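Local coordinates for regulatory protein of LacI family (PDB 3BBL) that probably regulates transcription as a member of the LacI family, with a periplasmic-binding-protein-like fold likely to sense a small effector, at residues F90-R95 against F102-D108. Residues are numbered along the deposited sequence; the frame is centred on the assembly and turned at random.
Sequences FVAFGR and FAWVDID
Strands 90-93 and 104-107 run parallel, their axes 11° apart, and Ala92 N donates to Ala103 O (3.1 Å) while Val105 N donates to Ala92 O (2.9 Å), both bonds close to straight. Beyond these the pairing slackens: Gly94 N makes only a weak, bent bond to Val105 O, and the chain leaves the strand at Gly94, whose backbone angles suit a residue without a side chain. Here Asp106 takes over. Its OD2 accepts from Arg95 N at 3.0 Å and, in a salt bridge, from Arg95 NE at 2.7 Å, the donors arriving from opposite faces of the carboxylate; the guanidinium meets OD2 with its edge, its plane at 90° to the carboxylate. An alanine in place of Asp106 is likely to leave the arginine charge without this mate and the turn at Arg95 N less firmly held. Arg95 CG lies over the six-membered ring of Trp104, 3.5 Å from its centroid, and the bend at chi3 (-68°) brings the guanidinium round to Asp106. On the same face of the sheet, Ala92 CB touches Phe102 CE1 (3.6 Å), and the Phe90 and Phe102 side chains cross at about a right angle. The other face carries Val91 CG1 against Val105 CG2 (4.1 Å) and the edge of Phe93 against Ile107 CG1. Arg138 adds a second salt bridge to Asp106 OD2. In the mixed sheet of this periplasmic-binding-protein-like alpha/beta fold, here locally parallel, strands 67-70 and 267-275 flank the pair; helix 78-85 packs on Phe90 and Phe102, and helix 243-258, on the other side, covers Val91, Phe93 and Val105.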
ATOM      1  N   PHE A  90      11.179  12.559  21.326  1.00 37.00           N
ATOM      2  CA  PHE A  90      10.289  11.721  20.541  1.00 36.01           C
ATOM      3  C   PHE A  90       8.991  12.444  20.268  1.00 35.29           C
ATOM      4  O   PHE A  90       8.581  13.320  21.024  1.00 34.79           O
ATOM      5  CB  PHE A  90      10.003  10.401  21.267  1.00 34.43           C
ATOM      6  CG  PHE A  90       8.956  10.501  22.345  1.00 35.95           C
ATOM      7  CD1 PHE A  90       7.603  10.358  22.038  1.00 36.10           C
ATOM      8  CD2 PHE A  90       9.321  10.718  23.671  1.00 36.41           C
ATOM      9  CE1 PHE A  90       6.626  10.423  23.043  1.00 38.12           C
ATOM     10  CE2 PHE A  90       8.356  10.786  24.681  1.00 36.16           C
ATOM     11  CZ  PHE A  90       7.007  10.638  24.368  1.00 38.17           C
ATOM     12  N   VAL A  91       8.361  12.076  19.162  1.00 35.65           N
ATOM     13  CA  VAL A  91       7.075  12.635  18.776  1.00 34.54           C
ATOM     14  C   VAL A  91       6.205  11.434  18.464  1.00 33.41           C
ATOM     15  O   VAL A  91       6.625  10.527  17.748  1.00 33.53           O
ATOM     16  CB  VAL A  91       7.176  13.514  17.516  1.00 34.18           C
ATOM     17  CG1 VAL A  91       5.783  13.837  17.001  1.00 35.13           C
ATOM     18  CG2 VAL A  91       7.916  14.794  17.830  1.00 33.13           C
ATOM     19  N   ALA A  92       5.007  11.409  19.025  1.00 32.80           N
ATOM     20  CA  ALA A  92       4.092  10.306  18.765  1.00 31.61           C
ATOM     21  C   ALA A  92       3.083  10.719  17.700  1.00 29.88           C
ATOM     22  O   ALA A  92       2.565  11.832  17.724  1.00 29.36           O
ATOM     23  CB  ALA A  92       3.365   9.909  20.044  1.00 31.38           C
ATOM     24  N   PHE A  93       2.844   9.836  16.739  1.00 28.60           N
ATOM     25  CA  PHE A  93       1.851  10.097  15.704  1.00 28.84           C
ATOM     26  C   PHE A  93       0.591   9.427  16.247  1.00 30.04           C
ATOM     27  O   PHE A  93       0.320   8.260  15.954  1.00 28.49           O
ATOM     28  CB  PHE A  93       2.249   9.446  14.378  1.00 27.64           C
ATOM     29  CG  PHE A  93       1.210   9.592  13.288  1.00 28.99           C
ATOM     30  CD1 PHE A  93       1.152   8.684  12.236  1.00 28.70           C
ATOM     31  CD2 PHE A  93       0.295  10.643  13.306  1.00 29.30           C
ATOM     32  CE1 PHE A  93       0.206   8.817  11.226  1.00 28.48           C
ATOM     33  CE2 PHE A  93      -0.658  10.781  12.295  1.00 29.41           C
ATOM     34  CZ  PHE A  93      -0.700   9.864  11.252  1.00 28.56           C
ATOM     35  N   GLY A  94      -0.157  10.167  17.056  1.00 31.78           N
ATOM     36  CA  GLY A  94      -1.365   9.635  17.659  1.00 35.27           C
ATOM     37  C   GLY A  94      -1.338   9.825  19.163  1.00 37.19           C
ATOM     38  O   GLY A  94      -0.323   9.573  19.802  1.00 38.51           O
ATOM     39  N   ARG A  95      -2.453  10.273  19.731  1.00 38.73           N
ATOM     40  CA  ARG A  95      -2.559  10.504  21.169  1.00 39.88           C
ATOM     41  C   ARG A  95      -2.637   9.207  21.976  1.00 42.52           C
ATOM     42  O   ARG A  95      -2.752   8.118  21.414  1.00 40.58           O
ATOM     43  CB  ARG A  95      -3.793  11.360  21.458  1.00 38.43           C
ATOM     44  CG  ARG A  95      -3.687  12.786  20.952  1.00 38.15           C
ATOM     45  CD  ARG A  95      -5.050  13.353  20.593  1.00 36.52           C
ATOM     46  NE  ARG A  95      -5.611  12.679  19.423  1.00 36.85           N
ATOM     47  CZ  ARG A  95      -6.773  12.991  18.864  1.00 35.19           C
ATOM     48  NH1 ARG A  95      -7.509  13.969  19.369  1.00 33.81           N
ATOM     49  NH2 ARG A  95      -7.192  12.335  17.790  1.00 34.17           N
ATOM     50  N   PHE A 102       2.930  14.899  26.428  1.00 57.16           N
ATOM     51  CA  PHE A 102       4.087  14.641  25.567  1.00 52.44           C
ATOM     52  C   PHE A 102       3.848  15.257  24.193  1.00 48.92           C
ATOM     53  O   PHE A 102       2.746  15.723  23.905  1.00 49.03           O
ATOM     54  CB  PHE A 102       4.347  13.135  25.438  1.00 51.22           C
ATOM     55  CG  PHE A 102       3.180  12.356  24.908  1.00 51.26           C
ATOM     56  CD1 PHE A 102       3.040  12.128  23.546  1.00 51.42           C
ATOM     57  CD2 PHE A 102       2.223  11.838  25.775  1.00 51.44           C
ATOM     58  CE1 PHE A 102       1.962  11.391  23.054  1.00 51.71           C
ATOM     59  CE2 PHE A 102       1.144  11.105  25.295  1.00 50.55           C
ATOM     60  CZ  PHE A 102       1.014  10.878  23.932  1.00 50.81           C
ATOM     61  N   ALA A 103       4.876  15.274  23.351  1.00 44.13           N
ATOM     62  CA  ALA A 103       4.749  15.845  22.013  1.00 39.79           C
ATOM     63  C   ALA A 103       4.057  14.882  21.050  1.00 37.39           C
ATOM     64  O   ALA A 103       4.385  13.697  21.001  1.00 36.03           O
ATOM     65  CB  ALA A 103       6.120  16.220  21.473  1.00 38.02           C
ATOM     66  N   TRP A 104       3.094  15.392  20.286  1.00 34.32           N
ATOM     67  CA  TRP A 104       2.397  14.550  19.328  1.00 30.78           C
ATOM     68  C   TRP A 104       1.725  15.255  18.169  1.00 30.23           C
ATOM     69  O   TRP A 104       1.415  16.451  18.221  1.00 28.40           O
ATOM     70  CB  TRP A 104       1.349  13.666  20.027  1.00 31.97           C
ATOM     71  CG  TRP A 104       0.285  14.392  20.839  1.00 32.71           C
ATOM     72  CD1 TRP A 104       0.204  14.455  22.202  1.00 32.95           C
ATOM     73  CD2 TRP A 104      -0.863  15.097  20.340  1.00 30.70           C
ATOM     74  NE1 TRP A 104      -0.922  15.147  22.584  1.00 32.18           N
ATOM     75  CE2 TRP A 104      -1.594  15.553  21.465  1.00 31.15           C
ATOM     76  CE3 TRP A 104      -1.346  15.387  19.057  1.00 30.40           C
ATOM     77  CZ2 TRP A 104      -2.782  16.281  21.341  1.00 29.08           C
ATOM     78  CZ3 TRP A 104      -2.533  16.114  18.935  1.00 29.18           C
ATOM     79  CH2 TRP A 104      -3.233  16.552  20.075  1.00 29.00           C
ATOM     80  N   VAL A 105       1.524  14.477  17.112  1.00 28.90           N
ATOM     81  CA  VAL A 105       0.837  14.913  15.914  1.00 28.73           C
ATOM     82  C   VAL A 105      -0.233  13.842  15.721  1.00 28.95           C
ATOM     83  O   VAL A 105       0.048  12.650  15.849  1.00 26.58           O
ATOM     84  CB  VAL A 105       1.760  14.919  14.678  1.00 29.96           C
ATOM     85  CG1 VAL A 105       0.955  15.288  13.436  1.00 27.75           C
ATOM     86  CG2 VAL A 105       2.906  15.905  14.875  1.00 29.03           C
ATOM     87  N   ASP A 106      -1.459  14.265  15.435  1.00 29.12           N
ATOM     88  CA  ASP A 106      -2.540  13.317  15.231  1.00 28.21           C
ATOM     89  C   ASP A 106      -3.609  13.857  14.300  1.00 28.34           C
ATOM     90  O   ASP A 106      -3.700  15.059  14.063  1.00 27.46           O
ATOM     91  CB  ASP A 106      -3.183  12.947  16.570  1.00 28.34           C
ATOM     92  CG  ASP A 106      -3.920  11.619  16.512  1.00 28.90           C
ATOM     93  OD1 ASP A 106      -4.053  11.062  15.409  1.00 29.64           O
ATOM     94  OD2 ASP A 106      -4.366  11.133  17.567  1.00 28.68           O
ATOM     95  N   ILE A 107      -4.412  12.944  13.768  1.00 27.59           N
ATOM     96  CA  ILE A 107      -5.503  13.300  12.884  1.00 27.05           C
ATOM     97  C   ILE A 107      -6.764  13.328  13.745  1.00 26.80           C
ATOM     98  O   ILE A 107      -6.956  12.462  14.598  1.00 26.47           O
ATOM     99  CB  ILE A 107      -5.678  12.247  11.766  1.00 25.63           C
ATOM    100  CG1 ILE A 107      -4.332  11.978  11.078  1.00 26.61           C
ATOM    101  CG2 ILE A 107      -6.715  12.725  10.758  1.00 25.13           C
ATOM    102  CD1 ILE A 107      -3.657  13.215  10.491  1.00 22.93           C
ATOM    103  N   ASP A 108      -7.615  14.326  13.535  1.00 25.89           N
ATOM    104  CA  ASP A 108      -8.854  14.440  14.299  1.00 26.86           C
ATOM    105  C   ASP A 108      -9.870  13.409  13.777  1.00 26.63           C
ATOM    106  O   ASP A 108     -10.729  13.733  12.958  1.00 25.44           O
ATOM    107  CB  ASP A 108      -9.427  15.858  14.162  1.00 26.66           C
ATOM    108  CG  ASP A 108     -10.561  16.133  15.143  1.00 28.97           C
ATOM    109  OD1 ASP A 108     -11.169  15.168  15.653  1.00 30.68           O
ATOM    110  OD2 ASP A 108     -10.853  17.323  15.391  1.00 31.40           O
TER